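Local atomic coordinates of amidase (Bacillus anthracis, PDB entry 5EWQ), a protein that probably hydrolyses the amide bond of carboxylic acid amides, releasing ammonia, as a member of the amidase signature family. Residues Ala172-Phe177 with Ile254-Thr259; Glu326-Val331 with Asn452-Leu457; Lys334-Leu339 with Ala344-Tyr349. One frame throughout, in Å; residues are numbered along the deposited sequence.

Interaction 1 is buried, interaction 2 lies at the surface, and interaction 3 is partly buried near one edge of the large mixed sheet. Interaction 1 is made of methyl contacts without a hydrogen bond. It joins the end of helix 170-173 and the chain after it to the loop before strand 263-267. Interactions 2 and 3 both use helix 329-341. Interaction 2 ties the start of that helix region to the loop after strand 447-451 by a charged pair. Interaction 3 lays the same helix on strand 345-347 by leucine methyls and one weak backbone bond. The centres of interactions 2 and 3 are about 14 Å apart, those of interactions 1 and 3 about 35 Å.

Interaction 1 of 3, residues Ala172-Phe177 with Ile254-Thr259; sequences ANYLSF and IPLAET
L256 meets A172 and Y174 with the two branches of its fork. Its methyl CD1 goes to the tyrosine and its methyl CD2 to the alanine. L256 CD1 lies 3.6 Å from Y174 CB. It also touches Y174 CG, so it meets the root of the side chain and the first ring atom, while the phenol end of the tyrosine runs on past it. The side chains of L256 and Y174 cross at about a right angle. L256 CD2 is 3.7 Å from A172 CB. The same methyl rests against the backbone, with L256 CD2 3.6 Å from A172 O. No hydrogen bond joins the two segments, and the whole contact is van der Waals packing. The leucine CG is placed opposite the backbone N (chi1 166°), which carries the fork out of its own loop and across to the other segment.

The tight part is made by L256, Y174 and A172 together. The leucine and the tyrosine are buried, and A172 is the partly exposed margin. F367 of helix 360-377 touches L256 and also meets the Y174 ring, so one aromatic residue closes on both partners. The backbone N of L256 is bonded to a carboxylate oxygen of D261, which helps to fix the loop. The open side begins at N173, which is exposed and whose amide leads away from the leucine. The loop 254-259 runs between strands 239-242 and 263-267, antiparallel neighbours in the central sheet. The contact thus packs a loop between two central strands against the end of helix 170-173 at the flank of the mixed sheet, as in the amidase signature fold.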
ATOM      1  N   ALA A 172      -5.662  -1.361  10.462  1.00 28.32           N
ATOM      2  CA  ALA A 172      -5.909  -1.751   9.075  1.00 22.61           C
ATOM      3  C   ALA A 172      -7.401  -1.745   8.769  1.00 30.88           C
ATOM      4  O   ALA A 172      -7.929  -2.690   8.181  1.00 40.38           O
ATOM      5  CB  ALA A 172      -5.307  -3.118   8.786  1.00 24.20           C
ATOM      6  N   ASN A 173      -8.065  -0.668   9.182  1.00 38.38           N
ATOM      7  CA  ASN A 173      -9.512  -0.517   9.052  1.00 37.15           C
ATOM      8  C   ASN A 173     -10.272  -1.646   9.741  1.00 29.09           C
ATOM      9  O   ASN A 173     -11.019  -2.389   9.103  1.00 34.84           O
ATOM     10  CB  ASN A 173      -9.921  -0.433   7.580  1.00 37.14           C
ATOM     11  CG  ASN A 173     -11.359   0.015   7.401  1.00 38.57           C
ATOM     12  OD1 ASN A 173     -11.903   0.741   8.235  1.00 21.25           O
ATOM     13  ND2 ASN A 173     -11.985  -0.420   6.313  1.00 33.42           N
ATOM     14  N   TYR A 174     -10.071  -1.774  11.048  1.00 22.14           N
ATOM     15  CA  TYR A 174     -10.807  -2.753  11.836  1.00 26.24           C
ATOM     16  C   TYR A 174     -10.995  -2.253  13.262  1.00 42.52           C
ATOM     17  O   TYR A 174     -10.516  -2.864  14.215  1.00 48.89           O
ATOM     18  CB  TYR A 174     -10.091  -4.104  11.835  1.00 36.04           C
ATOM     19  CG  TYR A 174     -11.001  -5.270  12.154  1.00 29.80           C
ATOM     20  CD1 TYR A 174     -11.884  -5.761  11.200  1.00 35.20           C
ATOM     21  CD2 TYR A 174     -10.981  -5.877  13.403  1.00 36.54           C
ATOM     22  CE1 TYR A 174     -12.721  -6.824  11.480  1.00 47.62           C
ATOM     23  CE2 TYR A 174     -11.816  -6.943  13.693  1.00 38.66           C
ATOM     24  CZ  TYR A 174     -12.682  -7.410  12.727  1.00 44.36           C
ATOM     25  OH  TYR A 174     -13.516  -8.468  13.005  1.00 51.04           O
ATOM     26  N   LEU A 175     -11.697  -1.132  13.397  1.00 43.62           N
ATOM     27  CA  LEU A 175     -11.954  -0.539  14.700  1.00 21.21           C
ATOM     28  C   LEU A 175     -13.454  -0.359  14.918  1.00 37.68           C
ATOM     29  O   LEU A 175     -14.005  -0.828  15.913  1.00 48.36           O
ATOM     30  CB  LEU A 175     -11.226   0.800  14.827  1.00 19.89           C
ATOM     31  CG  LEU A 175     -11.162   1.411  16.226  1.00 19.53           C
ATOM     32  CD1 LEU A 175     -10.613   0.399  17.214  1.00 30.76           C
ATOM     33  CD2 LEU A 175     -10.311   2.672  16.221  1.00 18.50           C
ATOM     34  N   SER A 176     -14.111   0.313  13.978  1.00 33.33           N
ATOM     35  CA  SER A 176     -15.559   0.488  14.028  1.00 35.68           C
ATOM     36  C   SER A 176     -16.132   0.695  12.630  1.00 44.45           C
ATOM     37  O   SER A 176     -15.401   1.005  11.688  1.00 52.79           O
ATOM     38  CB  SER A 176     -15.935   1.667  14.926  1.00 38.81           C
ATOM     39  OG  SER A 176     -15.675   2.902  14.281  1.00 45.18           O
ATOM     40  N   PHE A 177     -17.444   0.529  12.505  1.00 49.99           N
ATOM     41  CA  PHE A 177     -18.116   0.643  11.215  1.00 49.64           C
ATOM     42  C   PHE A 177     -18.302   2.099  10.796  1.00 43.86           C
ATOM     43  O   PHE A 177     -18.553   2.389   9.626  1.00 46.42           O
ATOM     44  CB  PHE A 177     -19.478  -0.054  11.259  1.00 53.58           C
ATOM     45  CG  PHE A 177     -19.418  -1.490  11.701  1.00 67.80           C
ATOM     46  CD1 PHE A 177     -19.181  -2.502  10.786  1.00 62.37           C
ATOM     47  CD2 PHE A 177     -19.614  -1.828  13.032  1.00 72.21           C
ATOM     48  CE1 PHE A 177     -19.132  -3.825  11.190  1.00 62.59           C
ATOM     49  CE2 PHE A 177     -19.565  -3.149  13.441  1.00 67.02           C
ATOM     50  CZ  PHE A 177     -19.325  -4.148  12.519  1.00 62.41           C
ATOM     51  N   ILE A 254       2.413  -5.614  12.136  1.00 37.01           N
ATOM     52  CA  ILE A 254       1.256  -5.769  13.010  1.00 34.35           C
ATOM     53  C   ILE A 254       0.077  -6.326  12.220  1.00 39.78           C
ATOM     54  O   ILE A 254      -0.452  -5.660  11.328  1.00 50.89           O
ATOM     55  CB  ILE A 254       0.855  -4.438  13.671  1.00 35.78           C
ATOM     56  CG1 ILE A 254       1.993  -3.920  14.551  1.00 27.68           C
ATOM     57  CG2 ILE A 254      -0.412  -4.611  14.494  1.00 26.79           C
ATOM     58  CD1 ILE A 254       1.666  -2.633  15.272  1.00 26.04           C
ATOM     59  N   PRO A 255      -0.336  -7.557  12.550  1.00 30.88           N
ATOM     60  CA  PRO A 255      -1.315  -8.308  11.760  1.00 35.12           C
ATOM     61  C   PRO A 255      -2.753  -7.830  11.927  1.00 44.94           C
ATOM     62  O   PRO A 255      -3.049  -6.970  12.757  1.00 40.77           O
ATOM     63  CB  PRO A 255      -1.165  -9.731  12.298  1.00 41.64           C
ATOM     64  CG  PRO A 255      -0.769  -9.534  13.720  1.00 39.33           C
ATOM     65  CD  PRO A 255       0.110  -8.312  13.735  1.00 32.15           C
ATOM     66  N   LEU A 256      -3.635  -8.401  11.114  1.00 42.78           N
ATOM     67  CA  LEU A 256      -5.072  -8.209  11.234  1.00 32.39           C
ATOM     68  C   LEU A 256      -5.736  -9.573  11.100  1.00 32.22           C
ATOM     69  O   LEU A 256      -6.532  -9.981  11.943  1.00 38.01           O
ATOM     70  CB  LEU A 256      -5.588  -7.239  10.169  1.00 36.24           C
ATOM     71  CG  LEU A 256      -7.102  -7.174   9.947  1.00 37.59           C
ATOM     72  CD1 LEU A 256      -7.824  -6.851  11.240  1.00 30.12           C
ATOM     73  CD2 LEU A 256      -7.444  -6.148   8.877  1.00 36.70           C
ATOM     74  N   ALA A 257      -5.385 -10.270  10.025  1.00 33.69           N
ATOM     75  CA  ALA A 257      -5.800 -11.649   9.810  1.00 36.11           C
ATOM     76  C   ALA A 257      -4.770 -12.343   8.928  1.00 58.02           C
ATOM     77  O   ALA A 257      -4.773 -12.173   7.708  1.00 50.43           O
ATOM     78  CB  ALA A 257      -7.178 -11.709   9.178  1.00 36.29           C
ATOM     79  N   GLU A 258      -3.892 -13.123   9.552  1.00 57.35           N
ATOM     80  CA  GLU A 258      -2.760 -13.740   8.863  1.00 58.66           C
ATOM     81  C   GLU A 258      -3.183 -14.654   7.715  1.00 52.67           C
ATOM     82  O   GLU A 258      -2.363 -15.032   6.877  1.00 60.90           O
ATOM     83  CB  GLU A 258      -1.900 -14.518   9.862  1.00 69.00           C
ATOM     84  CG  GLU A 258      -1.266 -13.642  10.930  1.00 78.97           C
ATOM     85  CD  GLU A 258      -0.447 -14.435  11.929  1.00 89.47           C
ATOM     86  OE1 GLU A 258       0.119 -13.818  12.856  1.00 82.27           O
ATOM     87  OE2 GLU A 258      -0.369 -15.674  11.789  1.00100.80           O
ATOM     88  N   THR A 259      -4.464 -15.006   7.682  1.00 51.86           N
ATOM     89  CA  THR A 259      -5.027 -15.754   6.567  1.00 58.10           C
ATOM     90  C   THR A 259      -4.968 -14.924   5.287  1.00 61.47           C
ATOM     91  O   THR A 259      -4.680 -15.445   4.208  1.00 61.68           O
ATOM     92  CB  THR A 259      -6.489 -16.164   6.843  1.00 54.35           C
ATOM     93  OG1 THR A 259      -6.547 -16.980   8.020  1.00 67.20           O
ATOM     94  CG2 THR A 259      -7.063 -16.939   5.667  1.00 49.06           C
TER

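Interaction 2 of 3, residues Glu326-Val331 with Asn452-Leu457; sequences ENRKAV and NNEEVL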
ATOM      1  N   GLU A 326     -23.530   7.685 -15.170  1.00 77.89           N
ATOM      2  CA  GLU A 326     -23.080   8.691 -16.127  1.00 73.28           C
ATOM      3  C   GLU A 326     -21.757   9.322 -15.699  1.00 79.90           C
ATOM      4  O   GLU A 326     -21.042   9.905 -16.515  1.00 75.66           O
ATOM      5  CB  GLU A 326     -24.145   9.775 -16.303  1.00 61.78           C
ATOM      6  N   ASN A 327     -21.439   9.198 -14.415  1.00 73.97           N
ATOM      7  CA  ASN A 327     -20.215   9.767 -13.868  1.00 69.20           C
ATOM      8  C   ASN A 327     -18.975   8.975 -14.279  1.00 70.52           C
ATOM      9  O   ASN A 327     -17.952   9.556 -14.642  1.00 68.22           O
ATOM     10  CB  ASN A 327     -20.305   9.841 -12.342  1.00 78.23           C
ATOM     11  CG  ASN A 327     -19.683  11.104 -11.780  1.00 87.32           C
ATOM     12  OD1 ASN A 327     -19.631  12.135 -12.450  1.00 86.64           O
ATOM     13  ND2 ASN A 327     -19.208  11.030 -10.542  1.00 97.45           N
ATOM     14  N   ARG A 328     -19.070   7.650 -14.226  1.00 68.30           N
ATOM     15  CA  ARG A 328     -17.939   6.788 -14.562  1.00 65.28           C
ATOM     16  C   ARG A 328     -18.058   6.178 -15.956  1.00 67.61           C
ATOM     17  O   ARG A 328     -17.221   5.365 -16.352  1.00 65.78           O
ATOM     18  CB  ARG A 328     -17.794   5.664 -13.533  1.00 62.91           C
ATOM     19  CG  ARG A 328     -17.511   6.124 -12.112  1.00 62.69           C
ATOM     20  CD  ARG A 328     -16.619   5.122 -11.392  1.00 71.99           C
ATOM     21  NE  ARG A 328     -17.081   4.828 -10.039  1.00 76.93           N
ATOM     22  CZ  ARG A 328     -17.775   3.744  -9.707  1.00 76.76           C
ATOM     23  NH1 ARG A 328     -18.085   2.846 -10.632  1.00 71.78           N
ATOM     24  NH2 ARG A 328     -18.155   3.554  -8.451  1.00 79.10           N
ATOM     25  N   LYS A 329     -19.094   6.565 -16.693  1.00 72.11           N
ATOM     26  CA  LYS A 329     -19.348   6.001 -18.016  1.00 69.82           C
ATOM     27  C   LYS A 329     -18.227   6.315 -19.002  1.00 65.58           C
ATOM     28  O   LYS A 329     -17.851   5.471 -19.816  1.00 68.07           O
ATOM     29  CB  LYS A 329     -20.680   6.514 -18.567  1.00 73.24           C
ATOM     30  N   ALA A 330     -17.697   7.531 -18.924  1.00 54.34           N
ATOM     31  CA  ALA A 330     -16.638   7.966 -19.828  1.00 58.14           C
ATOM     32  C   ALA A 330     -15.310   7.294 -19.497  1.00 59.64           C
ATOM     33  O   ALA A 330     -14.535   6.955 -20.392  1.00 63.32           O
ATOM     34  CB  ALA A 330     -16.492   9.480 -19.780  1.00 53.98           C
ATOM     35  N   VAL A 331     -15.052   7.103 -18.208  1.00 51.03           N
ATOM     36  CA  VAL A 331     -13.813   6.480 -17.758  1.00 55.55           C
ATOM     37  C   VAL A 331     -13.795   4.991 -18.090  1.00 68.00           C
ATOM     38  O   VAL A 331     -12.796   4.469 -18.588  1.00 67.45           O
ATOM     39  CB  VAL A 331     -13.609   6.663 -16.243  1.00 52.75           C
ATOM     40  CG1 VAL A 331     -12.292   6.041 -15.803  1.00 46.72           C
ATOM     41  CG2 VAL A 331     -13.651   8.138 -15.881  1.00 61.90           C
ATOM     42  N   ASN A 452     -12.010   0.113  -9.544  1.00 47.34           N
ATOM     43  CA  ASN A 452     -11.759   0.309  -8.117  1.00 39.62           C
ATOM     44  C   ASN A 452     -11.668  -1.014  -7.357  1.00 44.04           C
ATOM     45  O   ASN A 452     -10.934  -1.916  -7.757  1.00 40.98           O
ATOM     46  CB  ASN A 452     -12.839   1.200  -7.498  1.00 38.94           C
ATOM     47  CG  ASN A 452     -12.861   2.592  -8.099  1.00 53.05           C
ATOM     48  OD1 ASN A 452     -11.850   3.075  -8.609  1.00 51.32           O
ATOM     49  ND2 ASN A 452     -14.015   3.245  -8.039  1.00 58.24           N
ATOM     50  N   ASN A 453     -12.419  -1.129  -6.266  1.00 39.59           N
ATOM     51  CA  ASN A 453     -12.348  -2.318  -5.423  1.00 40.03           C
ATOM     52  C   ASN A 453     -13.660  -3.096  -5.359  1.00 43.11           C
ATOM     53  O   ASN A 453     -14.044  -3.599  -4.302  1.00 49.75           O
ATOM     54  CB  ASN A 453     -11.913  -1.930  -4.007  1.00 37.92           C
ATOM     55  CG  ASN A 453     -12.911  -1.020  -3.319  1.00 37.67           C
ATOM     56  OD1 ASN A 453     -13.599  -0.231  -3.967  1.00 42.70           O
ATOM     57  ND2 ASN A 453     -12.998  -1.129  -1.998  1.00 38.33           N
ATOM     58  N   GLU A 454     -14.336  -3.212  -6.497  1.00 46.19           N
ATOM     59  CA  GLU A 454     -15.641  -3.862  -6.546  1.00 52.09           C
ATOM     60  C   GLU A 454     -15.552  -5.383  -6.412  1.00 53.40           C
ATOM     61  O   GLU A 454     -16.466  -6.016  -5.883  1.00 61.42           O
ATOM     62  CB  GLU A 454     -16.362  -3.495  -7.845  1.00 63.27           C
ATOM     63  CG  GLU A 454     -16.698  -2.017  -7.962  1.00 62.24           C
ATOM     64  CD  GLU A 454     -17.310  -1.660  -9.301  1.00 75.46           C
ATOM     65  OE1 GLU A 454     -17.479  -2.568 -10.143  1.00 75.44           O
ATOM     66  OE2 GLU A 454     -17.621  -0.468  -9.514  1.00 78.48           O
ATOM     67  N   GLU A 455     -14.455  -5.966  -6.887  1.00 52.93           N
ATOM     68  CA  GLU A 455     -14.287  -7.417  -6.839  1.00 58.54           C
ATOM     69  C   GLU A 455     -12.931  -7.816  -6.263  1.00 63.77           C
ATOM     70  O   GLU A 455     -12.059  -8.297  -6.987  1.00 77.15           O
ATOM     71  CB  GLU A 455     -14.451  -8.021  -8.237  1.00 54.07           C
ATOM     72  CG  GLU A 455     -15.777  -7.704  -8.912  1.00 55.95           C
ATOM     73  CD  GLU A 455     -16.965  -8.301  -8.184  1.00 64.51           C
ATOM     74  OE1 GLU A 455     -16.809  -9.371  -7.560  1.00 74.14           O
ATOM     75  OE2 GLU A 455     -18.058  -7.695  -8.233  1.00 64.24           O
ATOM     76  N   VAL A 456     -12.759  -7.630  -4.958  1.00 47.24           N
ATOM     77  CA  VAL A 456     -11.493  -7.943  -4.303  1.00 46.10           C
ATOM     78  C   VAL A 456     -11.625  -9.150  -3.378  1.00 47.37           C
ATOM     79  O   VAL A 456     -10.643  -9.838  -3.095  1.00 75.78           O
ATOM     80  CB  VAL A 456     -10.971  -6.739  -3.493  1.00 58.57           C
ATOM     81  CG1 VAL A 456      -9.535  -6.972  -3.050  1.00 68.52           C
ATOM     82  CG2 VAL A 456     -11.061  -5.477  -4.320  1.00 42.06           C
ATOM     83  N   LEU A 457     -12.849  -9.405  -2.922  1.00 48.46           N
ATOM     84  CA  LEU A 457     -13.128 -10.474  -1.965  1.00 54.77           C
ATOM     85  C   LEU A 457     -12.581 -11.832  -2.397  1.00 56.11           C
ATOM     86  O   LEU A 457     -11.977 -12.548  -1.598  1.00 53.80           O
ATOM     87  CB  LEU A 457     -14.637 -10.585  -1.729  1.00 51.39           C
ATOM     88  CG  LEU A 457     -15.104 -11.741  -0.842  1.00 53.44           C
ATOM     89  CD1 LEU A 457     -14.467 -11.655   0.535  1.00 59.33           C
ATOM     90  CD2 LEU A 457     -16.623 -11.758  -0.733  1.00 55.21           C
TER
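R328 reaches across to N452 and E454 with its guanidinium group. The side chain leaves the backbone with CB pointing toward the other segment. CG stands beside the backbone N (chi1 -62°), and the chain then bends at the next two torsions. CB, CG and CD only span the gap and touch neither partner. The first contact is at R328 NE, 4.0 Å from N452 ND2. R328 CZ follows at 4.1 Å from N452 ND2. The amide nitrogen sits over one face of the guanidinium, displaced toward its rim, and the two planes are 78° apart. This is a face contact and not a hydrogen bond. N452 OD1 is bonded to the backbone N of G481, which would favour the amide orientation that turns ND2 to the arginine.

At the tip, R328 NH1 and E454 OE2 make a salt bridge at 3.5 Å, without a hydrogen bond. R328 NH2 is farther off, 4.2 Å from E454 OE2. The glutamate chain is extended beyond CG and comes from the opposite direction. Its carboxylate is turned 51° from the guanidinium plane, so the two groups do not form a flat paired bridge. E454 is exposed, whereas the arginine also leans on V480 and I451. The attraction is thus probably mainly electrostatic, and water is likely to weaken it.

Interaction 3 of 3, residues Lys334-Leu339 with Ala344-Tyr349; sequences KIRKDL and AILTDY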
ATOM      1  N   LYS A 334     -13.217   4.322 -21.756  1.00 57.28           N
ATOM      2  CA  LYS A 334     -11.838   4.547 -22.174  1.00 57.18           C
ATOM      3  C   LYS A 334     -10.954   3.367 -21.782  1.00 64.25           C
ATOM      4  O   LYS A 334      -9.949   3.088 -22.438  1.00 68.90           O
ATOM      5  CB  LYS A 334     -11.294   5.843 -21.569  1.00 55.08           C
ATOM      6  CG  LYS A 334      -9.942   6.264 -22.123  1.00 55.40           C
ATOM      7  CD  LYS A 334      -9.452   7.553 -21.486  1.00 61.16           C
ATOM      8  CE  LYS A 334      -8.118   7.985 -22.073  1.00 61.21           C
ATOM      9  NZ  LYS A 334      -7.072   6.939 -21.905  1.00 61.53           N
ATOM     10  N   ILE A 335     -11.333   2.678 -20.709  1.00 58.96           N
ATOM     11  CA  ILE A 335     -10.607   1.493 -20.266  1.00 58.84           C
ATOM     12  C   ILE A 335     -10.657   0.405 -21.334  1.00 62.44           C
ATOM     13  O   ILE A 335      -9.635  -0.191 -21.670  1.00 69.03           O
ATOM     14  CB  ILE A 335     -11.173   0.939 -18.942  1.00 64.03           C
ATOM     15  CG1 ILE A 335     -10.953   1.942 -17.808  1.00 60.75           C
ATOM     16  CG2 ILE A 335     -10.521  -0.388 -18.593  1.00 54.32           C
ATOM     17  CD1 ILE A 335     -11.444   1.455 -16.461  1.00 49.55           C
ATOM     18  N   ARG A 336     -11.850   0.160 -21.870  1.00 60.18           N
ATOM     19  CA  ARG A 336     -12.020  -0.819 -22.939  1.00 64.41           C
ATOM     20  C   ARG A 336     -11.226  -0.423 -24.176  1.00 64.90           C
ATOM     21  O   ARG A 336     -10.566  -1.259 -24.794  1.00 71.12           O
ATOM     22  CB  ARG A 336     -13.497  -0.975 -23.305  1.00 66.40           C
ATOM     23  CG  ARG A 336     -14.369  -1.515 -22.188  1.00 70.61           C
ATOM     24  CD  ARG A 336     -15.703  -2.008 -22.727  1.00 78.36           C
ATOM     25  NE  ARG A 336     -16.410  -0.976 -23.479  1.00 79.40           N
ATOM     26  CZ  ARG A 336     -17.622  -1.129 -24.001  1.00 74.31           C
ATOM     27  NH1 ARG A 336     -18.190  -0.136 -24.669  1.00 70.53           N
ATOM     28  NH2 ARG A 336     -18.268  -2.278 -23.852  1.00 76.60           N
ATOM     29  N   LYS A 337     -11.296   0.856 -24.531  1.00 64.37           N
ATOM     30  CA  LYS A 337     -10.594   1.374 -25.700  1.00 66.67           C
ATOM     31  C   LYS A 337      -9.088   1.176 -25.577  1.00 72.75           C
ATOM     32  O   LYS A 337      -8.454   0.632 -26.479  1.00 80.53           O
ATOM     33  CB  LYS A 337     -10.912   2.856 -25.906  1.00 65.31           C
ATOM     34  CG  LYS A 337     -10.107   3.512 -27.018  1.00 66.92           C
ATOM     35  CD  LYS A 337     -10.468   4.981 -27.173  1.00 66.38           C
ATOM     36  CE  LYS A 337      -9.569   5.666 -28.189  1.00 67.99           C
ATOM     37  NZ  LYS A 337      -9.656   5.030 -29.532  1.00 77.36           N
ATOM     38  N   ASP A 338      -8.525   1.611 -24.453  1.00 68.64           N
ATOM     39  CA  ASP A 338      -7.087   1.506 -24.219  1.00 71.50           C
ATOM     40  C   ASP A 338      -6.614   0.056 -24.213  1.00 67.49           C
ATOM     41  O   ASP A 338      -5.499  -0.241 -24.644  1.00 67.59           O
ATOM     42  CB  ASP A 338      -6.713   2.186 -22.901  1.00 76.41           C
ATOM     43  CG  ASP A 338      -6.884   3.693 -22.953  1.00 81.67           C
ATOM     44  OD1 ASP A 338      -6.722   4.271 -24.049  1.00 87.20           O
ATOM     45  OD2 ASP A 338      -7.180   4.298 -21.902  1.00 75.43           O
ATOM     46  N   LEU A 339      -7.462  -0.845 -23.727  1.00 63.50           N
ATOM     47  CA  LEU A 339      -7.148  -2.269 -23.741  1.00 65.22           C
ATOM     48  C   LEU A 339      -7.183  -2.811 -25.165  1.00 81.30           C
ATOM     49  O   LEU A 339      -6.318  -3.590 -25.566  1.00 82.80           O
ATOM     50  CB  LEU A 339      -8.119  -3.048 -22.852  1.00 64.40           C
ATOM     51  CG  LEU A 339      -7.942  -2.890 -21.339  1.00 61.26           C
ATOM     52  CD1 LEU A 339      -8.995  -3.690 -20.588  1.00 61.11           C
ATOM     53  CD2 LEU A 339      -6.544  -3.309 -20.913  1.00 60.79           C
ATOM     54  N   ALA A 344      -5.623  -6.160 -27.216  1.00 85.89           N
ATOM     55  CA  ALA A 344      -6.047  -7.233 -26.324  1.00 84.01           C
ATOM     56  C   ALA A 344      -7.464  -7.702 -26.643  1.00 78.88           C
ATOM     57  O   ALA A 344      -8.308  -6.916 -27.073  1.00 78.65           O
ATOM     58  CB  ALA A 344      -5.957  -6.781 -24.875  1.00 74.41           C
ATOM     59  N   ILE A 345      -7.714  -8.991 -26.434  1.00 84.04           N
ATOM     60  CA  ILE A 345      -9.041  -9.558 -26.640  1.00 88.39           C
ATOM     61  C   ILE A 345      -9.858  -9.475 -25.357  1.00 79.62           C
ATOM     62  O   ILE A 345      -9.510 -10.090 -24.349  1.00 78.55           O
ATOM     63  CB  ILE A 345      -8.969 -11.025 -27.103  1.00 86.00           C
ATOM     64  N   LEU A 346     -10.944  -8.713 -25.398  1.00 80.66           N
ATOM     65  CA  LEU A 346     -11.768  -8.494 -24.216  1.00 79.63           C
ATOM     66  C   LEU A 346     -12.942  -9.471 -24.144  1.00 85.15           C
ATOM     67  O   LEU A 346     -13.567  -9.780 -25.159  1.00 81.46           O
ATOM     68  CB  LEU A 346     -12.279  -7.051 -24.192  1.00 74.14           C
ATOM     69  CG  LEU A 346     -11.200  -5.965 -24.242  1.00 72.06           C
ATOM     70  CD1 LEU A 346     -11.799  -4.581 -24.031  1.00 77.44           C
ATOM     71  CD2 LEU A 346     -10.102  -6.235 -23.222  1.00 71.20           C
ATOM     72  N   THR A 347     -13.241  -9.947 -22.938  1.00 87.93           N
ATOM     73  CA  THR A 347     -14.329 -10.900 -22.734  1.00104.11           C
ATOM     74  C   THR A 347     -15.568 -10.267 -22.094  1.00110.78           C
ATOM     75  O   THR A 347     -15.605 -10.053 -20.878  1.00 98.78           O
ATOM     76  CB  THR A 347     -13.867 -12.084 -21.858  1.00112.21           C
ATOM     77  OG1 THR A 347     -12.773 -12.756 -22.499  1.00117.32           O
ATOM     78  CG2 THR A 347     -15.008 -13.068 -21.639  1.00115.43           C
ATOM     79  N   ASP A 348     -16.559  -9.967 -22.937  1.00126.16           N
ATOM     80  CA  ASP A 348     -17.896  -9.492 -22.544  1.00131.51           C
ATOM     81  C   ASP A 348     -17.992  -8.760 -21.204  1.00119.80           C
ATOM     82  O   ASP A 348     -17.299  -7.770 -20.980  1.00131.25           O
ATOM     83  CB  ASP A 348     -18.871 -10.679 -22.540  1.00140.23           C
ATOM     84  N   TYR A 349     -18.866  -9.258 -20.333  1.00 96.59           N
ATOM     85  CA  TYR A 349     -19.050  -8.715 -18.991  1.00 87.77           C
ATOM     86  C   TYR A 349     -19.158  -9.871 -18.006  1.00 87.10           C
ATOM     87  O   TYR A 349     -20.225 -10.466 -17.838  1.00 95.04           O
ATOM     88  CB  TYR A 349     -20.290  -7.817 -18.933  1.00 80.10           C
ATOM     89  CG  TYR A 349     -20.883  -7.592 -17.554  1.00 72.17           C
ATOM     90  CD1 TYR A 349     -20.094  -7.190 -16.481  1.00 76.98           C
ATOM     91  CD2 TYR A 349     -22.245  -7.756 -17.341  1.00 80.67           C
ATOM     92  CE1 TYR A 349     -20.650  -6.979 -15.231  1.00 80.28           C
ATOM     93  CE2 TYR A 349     -22.806  -7.547 -16.102  1.00 75.32           C
ATOM     94  CZ  TYR A 349     -22.006  -7.163 -15.052  1.00 80.91           C
ATOM     95  OH  TYR A 349     -22.572  -6.955 -13.819  1.00 85.93           O
TER
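This is a mainly apolar helix-on-strand contact, with L339 and R336 of helix 329-341 meeting L346 of the weakly bonded outermost strand 345-347 at one edge of the mixed sheet. L346 and L339 share the main part of the contact. L346 CD2 lies 3.8 Å from L339 CB and equally close to the L339 methyl CD1. R336 contributes its carbonyl oxygen and CB, from the preceding turn. L346 CD1 rests 3.6 Å from R336 O. R336 CB is a looser neighbour, 4.1 Å from L346 CD1. One fork thus spans two helix residues three apart. The L346 branch point lies beside its backbone N (chi1 -57°), which turns both methyls toward the helix. The two leucine side chains cross at about a right angle.

At the turn between helix and strand, A344 N donates to L339 O over 3.1 Å. The N-H to acceptor angle is 129°, and the bond is weak. The helix has a further tie within itself: K334 NZ meets D338 OD2 at 2.6 Å, on the syn lone pair, one turn along. This salt bridge belongs to another side of the helix, where NZ also bonds N507 OD1 and D338 touches Y501. On the neighbouring parallel strand 314-317, L346 touches L317 and A344 touches I315. Strand, helix and returning parallel strand together make a beta-alpha-beta crossover.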